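Local coordinates for flavodoxin, WrbA-like protein (Agrobacterium tumefaciens, PDB 3D7N) that probably binds FMN and transfers electrons, consistent with an NAD(P)H:quinone dehydrogenase of the WrbA-like flavodoxin family, at residues S6-V11 with D53-I58; V27-E32 with T172-G177; H36-E41 with W71-F76; D91-G96 with L124-G129. One frame throughout, in Å; residues are numbered along the deposited sequence.

In the fold
Contacts 1 and 4 belong to the parallel part of one mixed sheet, centres about 12 Å apart, and Ile58 N meets Val93 O at 2.9 Å, a probable hydrogen bond. Contact 2 packs two helices on the face carrying Thr9, with Thr9 CG2 3.9 Å from Ala31 CB. Tyr176 ties it to contact 4 through hydrogen bonds of its OH with Val126 O (2.6 Å) and Gly96 N (3.2 Å). Contact 3 joins the loop after edge strand 34-37 to helix 71-79, its centre about 21 Å from that of contact 2. In flavodoxin-like folds FMN sits at the C-terminal ends of the parallel strands, so contact 1, at strand starts, probably lies away from it.

Contact 1: residues S6-V11 with D53-I58; sequences SSNTVV and DAADAI
Asn8 O is gripped by two backbone amides of 53-58: Asp56 N at 2.8 Å, in the carbonyl plane but with a bent N-H...O angle of 132°, and Ala57 N at a longer 3.3 Å. Backbone bonding then becomes regular, Val10 N donating to Ala57 O over 2.9 Å. Thr9 pairs with Ala57 and Val10 with Ile58 as parallel bridges, where strands 9-13 and 57-65 begin side by side in the flavodoxin-like sheet. A CA-H...O contact from Thr9 CA to Ala57 O (3.4 Å) accompanies them.

Side chains supply two further polar links. With CG opposite its own carbonyl carbon (chi1 -64°), Asp56 swings OD2 back to Asn8 N, 3.1 Å away; the bond is nearly straight at 170° and meets the anti side of the carboxylate. Asn8 ND2 adds a weak bond to Ala54 O at 3.3 Å.

Apolar contacts divide between the sheet faces. Thr9 sets both OG1 and CG2 against Ala57 CB, beneath helix 167-186, whose Val180 and Ala184 touch Ala57. On the other face Val10 CG2 meets Ala55 CB at 3.8 Å, alongside Ala51 and Leu52 of helix 46-54.

Asp56 thus holds Asn8 at both its amide N and its carbonyl O, and the amide donor, with a weak, long ion pair to Lys188, would be expected to stabilise a charged carboxylate.

Contact 2: residues V27-E32 with T172-G177; sequences VAEGAE and TARLYG
Arg174 NH1 donates to a water 2.9 Å away, and that water returns a weak bond to Glu29 O, linking the helices. The guanidinium has its stronger partner in Glu171, a salt bridge within its own helix; Glu29 OE2 stays 5.1 Å from Arg174 NE. The aliphatic part of Arg174 does the packing: CG, trans to the backbone N (chi1 180°), lies over Gly30 CA at 3.6 Å.

The short helix segments 27-31 and 172-177 cross at -40° with their axes just 6.4 Å apart. Such closeness rests on two glycines, Gly30 and Gly177, whose backbones meet directly, C to C at 3.6 Å. A CA-H...O contact runs from Gly30 CA to Arg174 O at 3.2 Å. Both helices lie on one face of the flavodoxin-like sheet: Val27 and Ala31 rest on Val11 and Thr9, and Val180 and Ala184 of helix 167-186 touch Ala57, on the same face as Thr9.

Facing the sheet, Val27 divides its branches: CG1 approaches Gly177 CA at 3.8 Å, while CG2 meets both Ala173 CB and Ala173 O. Just past the crossing, helix 19-31 ends in a Schellman motif with Glu32, of positive phi, as its C-prime residue.

Contact 3: residues H36-E41 with W71-F76; sequences HAIDAE and WQFKKF
Ile38 and Phe73 keep their CA atoms 7.1 Å apart, and Glu41 and Gln72 theirs 6.1 Å apart, so the loop after strand 34-37 passes over helix 71-79 at side-chain distance. The hydrophobic part is one isoleucine against two phenylalanines: Ile38 CD1 reaches Phe73 CD1 and Phe76 CG, both at 3.7 Å, its chain running at about a right angle to Phe76. Its other branch, CG2, lies against Gln72 O.

The polar part uses the loop carbonyls as acceptors. Gln72 NE2 donates to Ala40 O over 2.9 Å with an N-H...O angle of 159°; the oxygen lies almost in the amide plane, whereas the donor stands 32° from the carbonyl plane. A bend at chi2 (97°) turns the Gln72 amide back toward Trp71, and CD sits 3.3 Å above one face of the indole. Trp71 itself brings CZ2 to 3.6 Å from Ala40 O and CZ3 close to Glu41 O. Lys75 NZ gives Glu41 O a weak bond at 3.3 Å. The loop is shaped from within by an Asx turn, Asp39 OD1 accepting from Glu41 N and also from Asn43 N.

Trp71 and Lys75 make cation-pi contacts with Lys75 and Trp71 of the second subunit, so this end of the helix also belongs to a subunit interface. Further in, Phe73 packs on Leu114 and Leu117 of helix 104-120, while Phe76 rests on Val12 and Phe60 of strands 9-13 and 57-65 and meets the ring of Trp49 in helix 46-54.

Contact 4: residues D91-G96 with L124-G129; sequences DKVFGG and LWVSLG
With CG trans to the backbone N (chi1 -176°) and the ring turned by chi2 of -91°, Trp125 brings one face of its indole against Gly95, its far end reaching Gly96. Helix 104-120 joins strands 93-100 and 124-126 in a beta-alpha-beta crossover of the flavodoxin-like fold. Gly95 CA sits 3.9 Å from the centroid of the six-membered ring and 19° off its normal, a CH-pi contact; farther out, Trp125 CH2 comes within 3.2 Å of Gly96 N. Nearer the Trp125 backbone, Phe94 CB packs on Trp125 CE3 at 3.9 Å, while Leu114, Val115 and Ala118 cover the tryptophan.

Three backbone bonds set the parallel register: Leu124 N to Lys92 O, Phe94 N to Leu124 O (2.8 Å) and Val126 N to Phe94 O (2.9 Å). Leu124, Trp125 and Val126 pair antiparallel with a strand of the third subunit, so the sheet runs on across that interface. Trp125 packs on its counterpart there, and its NE1 donates a hydrogen bond to Ile150 O of its own chain. On the other face, where Val93 touches Val180 and Val183, Val93 CG1 lies 3.3 Å from Val126 CG2, closer than usual for two methyl carbons.

Contact 1: residues S6-V11 with D53-I58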
loop_
_atom_site.group_PDB
_atom_site.type_symbol
_atom_site.label_atom_id
_atom_site.label_comp_id
_atom_site.label_asym_id
_atom_site.label_seq_id
_atom_site.Cartn_x
_atom_site.Cartn_y
_atom_site.Cartn_z
ATOM N N SER A 6 -5.129 35.559 1.735
ATOM C CA SER A 6 -4.818 34.524 2.792
ATOM C C SER A 6 -5.809 33.332 2.660
ATOM O O SER A 6 -7.015 33.524 2.368
ATOM C CB SER A 6 -4.862 35.139 4.219
ATOM O OG SER A 6 -4.238 34.289 5.183
ATOM N N SER A 7 -5.292 32.133 2.922
ATOM C CA SER A 7 -5.823 30.876 2.345
ATOM C C SER A 7 -7.171 30.394 2.872
ATOM O O SER A 7 -7.514 30.595 4.033
ATOM C CB SER A 7 -4.797 29.737 2.520
ATOM O OG SER A 7 -4.784 29.217 3.849
ATOM N N ASN A 8 -7.912 29.745 1.982
ATOM C CA ASN A 8 -9.167 29.100 2.311
ATOM C C ASN A 8 -8.939 27.591 2.285
ATOM O O ASN A 8 -8.643 27.020 1.261
ATOM C CB ASN A 8 -10.283 29.532 1.322
ATOM C CG ASN A 8 -11.595 28.706 1.495
ATOM O OD1 ASN A 8 -12.037 28.437 2.642
ATOM N ND2 ASN A 8 -12.218 28.298 0.359
ATOM N N THR A 9 -9.031 26.978 3.453
ATOM C CA THR A 9 -8.891 25.551 3.650
ATOM C C THR A 9 -10.251 24.979 3.983
ATOM O O THR A 9 -11.003 25.571 4.716
ATOM C CB THR A 9 -7.895 25.252 4.765
ATOM O OG1 THR A 9 -6.667 25.893 4.434
ATOM C CG2 THR A 9 -7.634 23.690 4.930
ATOM N N VAL A 10 -10.585 23.837 3.403
ATOM C CA VAL A 10 -11.809 23.135 3.742
ATOM C C VAL A 10 -11.473 21.788 4.343
ATOM O O VAL A 10 -10.644 21.057 3.797
ATOM C CB VAL A 10 -12.682 22.937 2.482
ATOM C CG1 VAL A 10 -13.729 21.837 2.705
ATOM C CG2 VAL A 10 -13.332 24.274 2.074
ATOM N N VAL A 11 -12.075 21.463 5.481
ATOM C CA VAL A 11 -11.997 20.111 6.021
ATOM C C VAL A 11 -13.311 19.399 5.636
ATOM O O VAL A 11 -14.431 19.858 6.029
ATOM C CB VAL A 11 -11.777 20.115 7.537
ATOM C CG1 VAL A 11 -11.955 18.718 8.093
ATOM C CG2 VAL A 11 -10.409 20.701 7.872
ATOM N N ASP A 53 -14.470 22.968 -4.569
ATOM C CA ASP A 53 -14.001 23.672 -5.776
ATOM C C ASP A 53 -13.407 25.094 -5.498
ATOM O O ASP A 53 -12.573 25.555 -6.263
ATOM C CB ASP A 53 -15.103 23.827 -6.840
ATOM C CG ASP A 53 -15.635 22.495 -7.379
ATOM O OD1 ASP A 53 -15.179 21.385 -6.998
ATOM O OD2 ASP A 53 -16.577 22.593 -8.201
ATOM N N ALA A 54 -13.809 25.765 -4.424
ATOM C CA ALA A 54 -13.293 27.144 -4.159
ATOM C C ALA A 54 -12.140 27.156 -3.151
ATOM O O ALA A 54 -11.582 28.208 -2.881
ATOM C CB ALA A 54 -14.419 28.107 -3.703
ATOM N N ALA A 55 -11.782 26.000 -2.611
ATOM C CA ALA A 55 -10.724 25.919 -1.567
ATOM C C ALA A 55 -9.336 26.025 -2.186
ATOM O O ALA A 55 -9.133 25.563 -3.329
ATOM C CB ALA A 55 -10.847 24.638 -0.745
ATOM N N ASP A 56 -8.417 26.674 -1.458
ATOM C CA ASP A 56 -6.972 26.556 -1.732
ATOM C C ASP A 56 -6.340 25.235 -1.202
ATOM O O ASP A 56 -5.295 24.820 -1.698
ATOM C CB ASP A 56 -6.202 27.728 -1.137
ATOM C CG ASP A 56 -6.582 29.036 -1.754
ATOM O OD1 ASP A 56 -6.538 29.153 -2.996
ATOM O OD2 ASP A 56 -6.898 29.954 -0.976
ATOM N N ALA A 57 -6.970 24.632 -0.183
ATOM C CA ALA A 57 -6.521 23.399 0.447
ATOM C C ALA A 57 -7.748 22.590 0.843
ATOM O O ALA A 57 -8.731 23.161 1.272
ATOM C CB ALA A 57 -5.648 23.657 1.658
ATOM N N ILE A 58 -7.665 21.273 0.624
ATOM C CA ILE A 58 -8.715 20.281 0.955
ATOM C C ILE A 58 -8.062 19.247 1.832
ATOM O O ILE A 58 -7.045 18.649 1.455
ATOM C CB ILE A 58 -9.314 19.565 -0.294
ATOM C CG1 ILE A 58 -9.923 20.597 -1.249
ATOM C CG2 ILE A 58 -10.369 18.563 0.123
ATOM C CD1 ILE A 58 -10.321 20.048 -2.644
#

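Contact 2: residues V27-E32 with T172-G177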
loop_
_atom_site.group_PDB
_atom_site.type_symbol
_atom_site.label_atom_id
_atom_site.label_comp_id
_atom_site.label_asym_id
_atom_site.label_seq_id
_atom_site.Cartn_x
_atom_site.Cartn_y
_atom_site.Cartn_z
ATOM N N VAL A 27 -8.295 19.916 13.375
ATOM C CA VAL A 27 -7.626 20.294 12.139
ATOM C C VAL A 27 -8.219 21.610 11.621
ATOM O O VAL A 27 -7.473 22.527 11.319
ATOM C CB VAL A 27 -7.706 19.145 11.068
ATOM C CG1 VAL A 27 -7.072 19.557 9.682
ATOM C CG2 VAL A 27 -7.081 17.852 11.634
ATOM N N ALA A 28 -9.550 21.735 11.594
ATOM C CA ALA A 28 -10.209 22.995 11.242
ATOM C C ALA A 28 -9.695 24.193 12.075
ATOM O O ALA A 28 -9.383 25.240 11.543
ATOM C CB ALA A 28 -11.707 22.848 11.379
ATOM N N GLU A 29 -9.610 24.030 13.393
ATOM C CA GLU A 29 -9.020 25.033 14.285
ATOM C C GLU A 29 -7.607 25.451 13.879
ATOM O O GLU A 29 -7.316 26.633 13.810
ATOM C CB GLU A 29 -9.018 24.493 15.721
ATOM C CG GLU A 29 -8.460 25.407 16.781
ATOM C CD GLU A 29 -8.684 24.842 18.167
ATOM O OE1 GLU A 29 -9.580 23.991 18.306
ATOM O OE2 GLU A 29 -7.976 25.237 19.117
ATOM N N GLY A 30 -6.724 24.495 13.605
ATOM C CA GLY A 30 -5.357 24.827 13.206
ATOM C C GLY A 30 -5.254 25.562 11.882
ATOM O O GLY A 30 -4.459 26.522 11.741
ATOM N N ALA A 31 -6.032 25.083 10.898
ATOM C CA ALA A 31 -6.058 25.668 9.535
ATOM C C ALA A 31 -7.013 26.858 9.431
ATOM O O ALA A 31 -7.095 27.491 8.366
ATOM C CB ALA A 31 -6.484 24.644 8.544
ATOM N N GLU A 32 -7.736 27.142 10.525
ATOM C CA GLU A 32 -8.866 28.044 10.476
ATOM C C GLU A 32 -9.731 27.729 9.258
ATOM O O GLU A 32 -9.966 28.592 8.434
ATOM C CB GLU A 32 -8.363 29.488 10.445
ATOM C CG GLU A 32 -7.463 29.823 11.640
ATOM C CD GLU A 32 -7.063 31.304 11.696
ATOM O OE1 GLU A 32 -6.455 31.804 10.713
ATOM O OE2 GLU A 32 -7.373 31.972 12.712
ATOM N N THR A 172 -1.500 17.502 17.862
ATOM C CA THR A 172 -0.788 17.141 16.632
ATOM C C THR A 172 -1.699 17.362 15.433
ATOM O O THR A 172 -1.272 17.915 14.408
ATOM C CB THR A 172 -0.013 15.707 16.724
ATOM O OG1 THR A 172 -0.592 14.878 17.728
ATOM C CG2 THR A 172 1.486 15.919 17.259
ATOM N N ALA A 173 -2.970 17.010 15.571
ATOM C CA ALA A 173 -3.951 17.305 14.510
ATOM C C ALA A 173 -4.070 18.809 14.206
ATOM O O ALA A 173 -4.056 19.237 13.055
ATOM C CB ALA A 173 -5.328 16.706 14.862
ATOM N N ARG A 174 -4.158 19.623 15.242
ATOM C CA ARG A 174 -4.315 21.085 15.078
ATOM C C ARG A 174 -3.074 21.723 14.422
ATOM O O ARG A 174 -3.177 22.568 13.545
ATOM C CB ARG A 174 -4.580 21.718 16.456
ATOM C CG ARG A 174 -4.755 23.214 16.424
ATOM C CD ARG A 174 -4.571 23.835 17.787
ATOM N NE ARG A 174 -3.174 23.789 18.200
ATOM C CZ ARG A 174 -2.215 24.585 17.727
ATOM N NH1 ARG A 174 -2.475 25.522 16.810
ATOM N NH2 ARG A 174 -0.979 24.471 18.204
ATOM N N LEU A 175 -1.898 21.315 14.877
ATOM C CA LEU A 175 -0.625 21.728 14.285
ATOM C C LEU A 175 -0.616 21.373 12.814
ATOM O O LEU A 175 -0.217 22.181 11.991
ATOM C CB LEU A 175 0.563 21.026 14.978
ATOM C CG LEU A 175 1.324 21.577 16.176
ATOM C CD1 LEU A 175 1.115 23.096 16.381
ATOM C CD2 LEU A 175 1.058 20.792 17.432
ATOM N N TYR A 176 -1.069 20.159 12.480
ATOM C CA TYR A 176 -1.149 19.738 11.079
ATOM C C TYR A 176 -2.046 20.652 10.225
ATOM O O TYR A 176 -1.704 20.961 9.079
ATOM C CB TYR A 176 -1.689 18.325 10.967
ATOM C CG TYR A 176 -1.748 17.781 9.535
ATOM C CD1 TYR A 176 -0.565 17.564 8.795
ATOM C CD2 TYR A 176 -2.968 17.429 8.939
ATOM C CE1 TYR A 176 -0.583 17.060 7.521
ATOM C CE2 TYR A 176 -3.005 16.897 7.651
ATOM C CZ TYR A 176 -1.793 16.698 6.939
ATOM O OH TYR A 176 -1.790 16.158 5.652
ATOM N N GLY A 177 -3.197 21.048 10.762
ATOM C CA GLY A 177 -4.110 21.908 10.045
ATOM C C GLY A 177 -3.482 23.280 9.808
ATOM O O GLY A 177 -3.665 23.872 8.726
HETATM O O HOH W 1 -4.936 27.017 16.219
#

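Contact 3: residues H36-E41 with W71-F76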
loop_
_atom_site.group_PDB
_atom_site.type_symbol
_atom_site.label_atom_id
_atom_site.label_comp_id
_atom_site.label_asym_id
_atom_site.label_seq_id
_atom_site.Cartn_x
_atom_site.Cartn_y
_atom_site.Cartn_z
ATOM N N HIS A 36 -17.011 20.561 6.524
ATOM C CA HIS A 36 -18.093 20.007 5.732
ATOM C C HIS A 36 -18.180 18.512 5.935
ATOM O O HIS A 36 -17.196 17.816 5.784
ATOM C CB HIS A 36 -17.900 20.371 4.261
ATOM C CG HIS A 36 -18.280 21.784 3.951
ATOM N ND1 HIS A 36 -19.586 22.176 3.762
ATOM C CD2 HIS A 36 -17.528 22.901 3.829
ATOM C CE1 HIS A 36 -19.625 23.476 3.525
ATOM N NE2 HIS A 36 -18.387 23.941 3.561
ATOM N N ALA A 37 -19.369 18.032 6.280
ATOM C CA ALA A 37 -19.544 16.671 6.757
ATOM C C ALA A 37 -20.172 15.852 5.668
ATOM O O ALA A 37 -21.213 16.239 5.173
ATOM C CB ALA A 37 -20.437 16.659 7.995
ATOM N N ILE A 38 -19.539 14.741 5.283
ATOM C CA ILE A 38 -20.186 13.698 4.463
ATOM C C ILE A 38 -21.158 13.006 5.396
ATOM O O ILE A 38 -20.764 12.595 6.486
ATOM C CB ILE A 38 -19.169 12.662 3.969
ATOM C CG1 ILE A 38 -18.099 13.333 3.097
ATOM C CG2 ILE A 38 -19.846 11.474 3.274
ATOM C CD1 ILE A 38 -16.690 12.654 3.140
ATOM N N ASP A 39 -22.433 12.912 5.014
ATOM C CA ASP A 39 -23.430 12.339 5.920
ATOM C C ASP A 39 -23.348 10.809 6.005
ATOM O O ASP A 39 -22.507 10.181 5.353
ATOM C CB ASP A 39 -24.839 12.862 5.596
ATOM C CG ASP A 39 -25.364 12.388 4.254
ATOM O OD1 ASP A 39 -24.890 11.335 3.756
ATOM O OD2 ASP A 39 -26.281 13.065 3.713
ATOM N N ALA A 40 -24.207 10.222 6.831
ATOM C CA ALA A 40 -24.177 8.786 7.116
ATOM C C ALA A 40 -24.404 7.928 5.892
ATOM O O ALA A 40 -24.131 6.721 5.924
ATOM C CB ALA A 40 -25.212 8.423 8.177
ATOM N N GLU A 41 -24.921 8.548 4.827
ATOM C CA GLU A 41 -25.158 7.877 3.547
ATOM C C GLU A 41 -24.107 8.155 2.453
ATOM O O GLU A 41 -24.289 7.747 1.314
ATOM C CB GLU A 41 -26.566 8.271 3.070
ATOM C CG GLU A 41 -27.663 7.425 3.681
ATOM C CD GLU A 41 -28.944 8.203 3.939
ATOM O OE1 GLU A 41 -29.023 8.889 4.988
ATOM O OE2 GLU A 41 -29.896 8.107 3.128
ATOM N N TRP A 71 -16.898 3.303 4.008
ATOM C CA TRP A 71 -17.607 3.309 2.759
ATOM C C TRP A 71 -18.199 4.676 2.426
ATOM O O TRP A 71 -18.246 5.051 1.270
ATOM C CB TRP A 71 -18.671 2.231 2.703
ATOM C CG TRP A 71 -19.930 2.447 3.508
ATOM C CD1 TRP A 71 -20.222 1.907 4.727
ATOM C CD2 TRP A 71 -21.079 3.202 3.113
ATOM N NE1 TRP A 71 -21.469 2.288 5.117
ATOM C CE2 TRP A 71 -22.021 3.090 4.153
ATOM C CE3 TRP A 71 -21.404 3.976 1.979
ATOM C CZ2 TRP A 71 -23.284 3.717 4.100
ATOM C CZ3 TRP A 71 -22.636 4.610 1.940
ATOM C CH2 TRP A 71 -23.570 4.461 2.983
ATOM N N GLN A 72 -18.629 5.412 3.441
ATOM C CA GLN A 72 -19.185 6.727 3.249
ATOM C C GLN A 72 -18.136 7.673 2.689
ATOM O O GLN A 72 -18.414 8.410 1.777
ATOM C CB GLN A 72 -19.743 7.281 4.572
ATOM C CG GLN A 72 -21.041 6.626 5.058
ATOM C CD GLN A 72 -20.793 5.528 6.099
ATOM O OE1 GLN A 72 -19.715 4.933 6.172
ATOM N NE2 GLN A 72 -21.807 5.239 6.876
ATOM N N PHE A 73 -16.919 7.661 3.235
ATOM C CA PHE A 73 -15.833 8.441 2.607
ATOM C C PHE A 73 -15.546 8.045 1.154
ATOM O O PHE A 73 -15.401 8.909 0.316
ATOM C CB PHE A 73 -14.529 8.435 3.385
ATOM C CG PHE A 73 -13.520 9.397 2.819
ATOM C CD1 PHE A 73 -13.534 10.710 3.176
ATOM C CD2 PHE A 73 -12.635 8.996 1.857
ATOM C CE1 PHE A 73 -12.664 11.576 2.639
ATOM C CE2 PHE A 73 -11.754 9.881 1.313
ATOM C CZ PHE A 73 -11.771 11.156 1.709
ATOM N N LYS A 74 -15.489 6.754 0.853
ATOM C CA LYS A 74 -15.159 6.276 -0.505
ATOM C C LYS A 74 -16.283 6.652 -1.483
ATOM O O LYS A 74 -16.030 7.105 -2.580
ATOM C CB LYS A 74 -14.869 4.770 -0.469
ATOM C CG LYS A 74 -14.392 4.167 -1.758
ATOM C CD LYS A 74 -13.120 4.855 -2.284
ATOM C CE LYS A 74 -12.485 4.120 -3.440
ATOM N NZ LYS A 74 -13.456 3.851 -4.564
ATOM N N LYS A 75 -17.538 6.549 -1.059
ATOM C CA LYS A 75 -18.671 7.060 -1.865
ATOM C C LYS A 75 -18.524 8.540 -2.231
ATOM O O LYS A 75 -18.893 8.977 -3.322
ATOM C CB LYS A 75 -19.993 6.877 -1.119
ATOM C CG LYS A 75 -21.222 7.310 -1.945
ATOM C CD LYS A 75 -22.492 6.704 -1.394
ATOM C CE LYS A 75 -23.684 6.882 -2.324
ATOM N NZ LYS A 75 -24.479 8.074 -1.987
ATOM N N PHE A 76 -18.036 9.326 -1.298
ATOM C CA PHE A 76 -17.724 10.711 -1.594
ATOM C C PHE A 76 -16.541 10.827 -2.556
ATOM O O PHE A 76 -16.574 11.677 -3.477
ATOM C CB PHE A 76 -17.432 11.502 -0.317
ATOM C CG PHE A 76 -16.498 12.625 -0.530
ATOM C CD1 PHE A 76 -16.967 13.859 -0.996
ATOM C CD2 PHE A 76 -15.134 12.467 -0.274
ATOM C CE1 PHE A 76 -16.084 14.924 -1.227
ATOM C CE2 PHE A 76 -14.239 13.527 -0.484
ATOM C CZ PHE A 76 -14.706 14.749 -0.988
#

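Contact 4: residues D91-G96 with L124-G129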
loop_
_atom_site.group_PDB
_atom_site.type_symbol
_atom_site.label_atom_id
_atom_site.label_comp_id
_atom_site.label_asym_id
_atom_site.label_seq_id
_atom_site.Cartn_x
_atom_site.Cartn_y
_atom_site.Cartn_z
ATOM N N ASP A 91 -3.692 21.081 -8.763
ATOM C CA ASP A 91 -2.771 21.994 -8.086
ATOM C C ASP A 91 -3.199 22.539 -6.731
ATOM O O ASP A 91 -2.489 23.358 -6.150
ATOM C CB ASP A 91 -2.351 23.126 -9.018
ATOM C CG ASP A 91 -1.694 22.614 -10.251
ATOM O OD1 ASP A 91 -1.172 21.498 -10.183
ATOM O OD2 ASP A 91 -1.723 23.289 -11.292
ATOM N N LYS A 92 -4.319 22.073 -6.205
ATOM C CA LYS A 92 -4.707 22.407 -4.848
ATOM C C LYS A 92 -3.792 21.687 -3.857
ATOM O O LYS A 92 -3.193 20.641 -4.177
ATOM C CB LYS A 92 -6.196 22.046 -4.612
ATOM C CG LYS A 92 -7.205 22.907 -5.430
ATOM C CD LYS A 92 -8.630 22.739 -4.906
ATOM C CE LYS A 92 -9.729 23.394 -5.772
ATOM N NZ LYS A 92 -9.670 24.861 -5.837
ATOM N N VAL A 93 -3.709 22.220 -2.649
ATOM C CA VAL A 93 -2.931 21.607 -1.567
ATOM C C VAL A 93 -3.869 20.666 -0.808
ATOM O O VAL A 93 -4.974 21.057 -0.477
ATOM C CB VAL A 93 -2.383 22.687 -0.604
ATOM C CG1 VAL A 93 -1.768 22.059 0.633
ATOM C CG2 VAL A 93 -1.366 23.645 -1.354
ATOM N N PHE A 94 -3.445 19.411 -0.602
ATOM C CA PHE A 94 -4.210 18.394 0.103
ATOM C C PHE A 94 -3.461 17.912 1.376
ATOM O O PHE A 94 -2.208 17.947 1.446
ATOM C CB PHE A 94 -4.450 17.181 -0.818
ATOM C CG PHE A 94 -5.455 17.409 -1.908
ATOM C CD1 PHE A 94 -6.786 16.980 -1.759
ATOM C CD2 PHE A 94 -5.095 18.028 -3.081
ATOM C CE1 PHE A 94 -7.735 17.218 -2.783
ATOM C CE2 PHE A 94 -6.030 18.248 -4.107
ATOM C CZ PHE A 94 -7.340 17.870 -3.948
ATOM N N GLY A 95 -4.251 17.511 2.375
ATOM C CA GLY A 95 -3.797 16.729 3.506
ATOM C C GLY A 95 -4.902 15.742 3.940
ATOM O O GLY A 95 -5.973 15.681 3.338
ATOM N N GLY A 96 -4.645 14.948 4.982
ATOM C CA GLY A 96 -5.628 13.984 5.438
ATOM C C GLY A 96 -5.465 13.656 6.897
ATOM O O GLY A 96 -4.462 14.018 7.521
ATOM N N LEU A 124 -1.063 18.687 -4.377
ATOM C CA LEU A 124 0.191 18.552 -3.666
ATOM C C LEU A 124 -0.081 18.037 -2.290
ATOM O O LEU A 124 -0.953 18.555 -1.638
ATOM C CB LEU A 124 0.887 19.883 -3.455
ATOM C CG LEU A 124 1.248 20.715 -4.633
ATOM C CD1 LEU A 124 2.276 21.649 -3.964
ATOM C CD2 LEU A 124 1.779 19.967 -5.923
ATOM N N TRP A 125 0.711 17.094 -1.816
ATOM C CA TRP A 125 0.419 16.472 -0.551
ATOM C C TRP A 125 1.306 16.997 0.541
ATOM O O TRP A 125 2.526 17.060 0.407
ATOM C CB TRP A 125 0.536 14.947 -0.640
ATOM C CG TRP A 125 0.138 14.313 0.666
ATOM C CD1 TRP A 125 0.964 14.010 1.714
ATOM C CD2 TRP A 125 -1.177 14.000 1.094
ATOM N NE1 TRP A 125 0.249 13.541 2.759
ATOM C CE2 TRP A 125 -1.076 13.510 2.412
ATOM C CE3 TRP A 125 -2.436 14.092 0.499
ATOM C CZ2 TRP A 125 -2.187 13.063 3.122
ATOM C CZ3 TRP A 125 -3.544 13.733 1.218
ATOM C CH2 TRP A 125 -3.424 13.221 2.515
ATOM N N VAL A 126 0.676 17.396 1.628
ATOM C CA VAL A 126 1.355 17.946 2.806
ATOM C C VAL A 126 1.469 16.850 3.859
ATOM O O VAL A 126 0.477 16.356 4.354
ATOM C CB VAL A 126 0.562 19.125 3.418
ATOM C CG1 VAL A 126 1.290 19.669 4.652
ATOM C CG2 VAL A 126 0.313 20.254 2.380
ATOM N N SER A 127 2.699 16.486 4.202
ATOM C CA SER A 127 2.993 15.477 5.183
ATOM C C SER A 127 2.969 16.092 6.598
ATOM O O SER A 127 2.961 17.323 6.760
ATOM C CB SER A 127 4.362 14.903 4.866
ATOM O OG SER A 127 5.378 15.845 5.210
ATOM N N LEU A 128 2.944 15.243 7.630
ATOM C CA LEU A 128 2.937 15.732 9.023
ATOM C C LEU A 128 4.272 16.424 9.286
ATOM O O LEU A 128 5.342 15.920 8.935
ATOM C CB LEU A 128 2.677 14.580 9.988
ATOM C CG LEU A 128 2.261 14.867 11.445
ATOM C CD1 LEU A 128 1.019 15.615 11.525
ATOM C CD2 LEU A 128 2.101 13.586 12.231
ATOM N N GLY A 129 4.245 17.604 9.855
ATOM C CA GLY A 129 5.530 18.328 10.061
ATOM C C GLY A 129 6.239 18.190 11.415
ATOM O O GLY A 129 6.651 17.079 11.782
#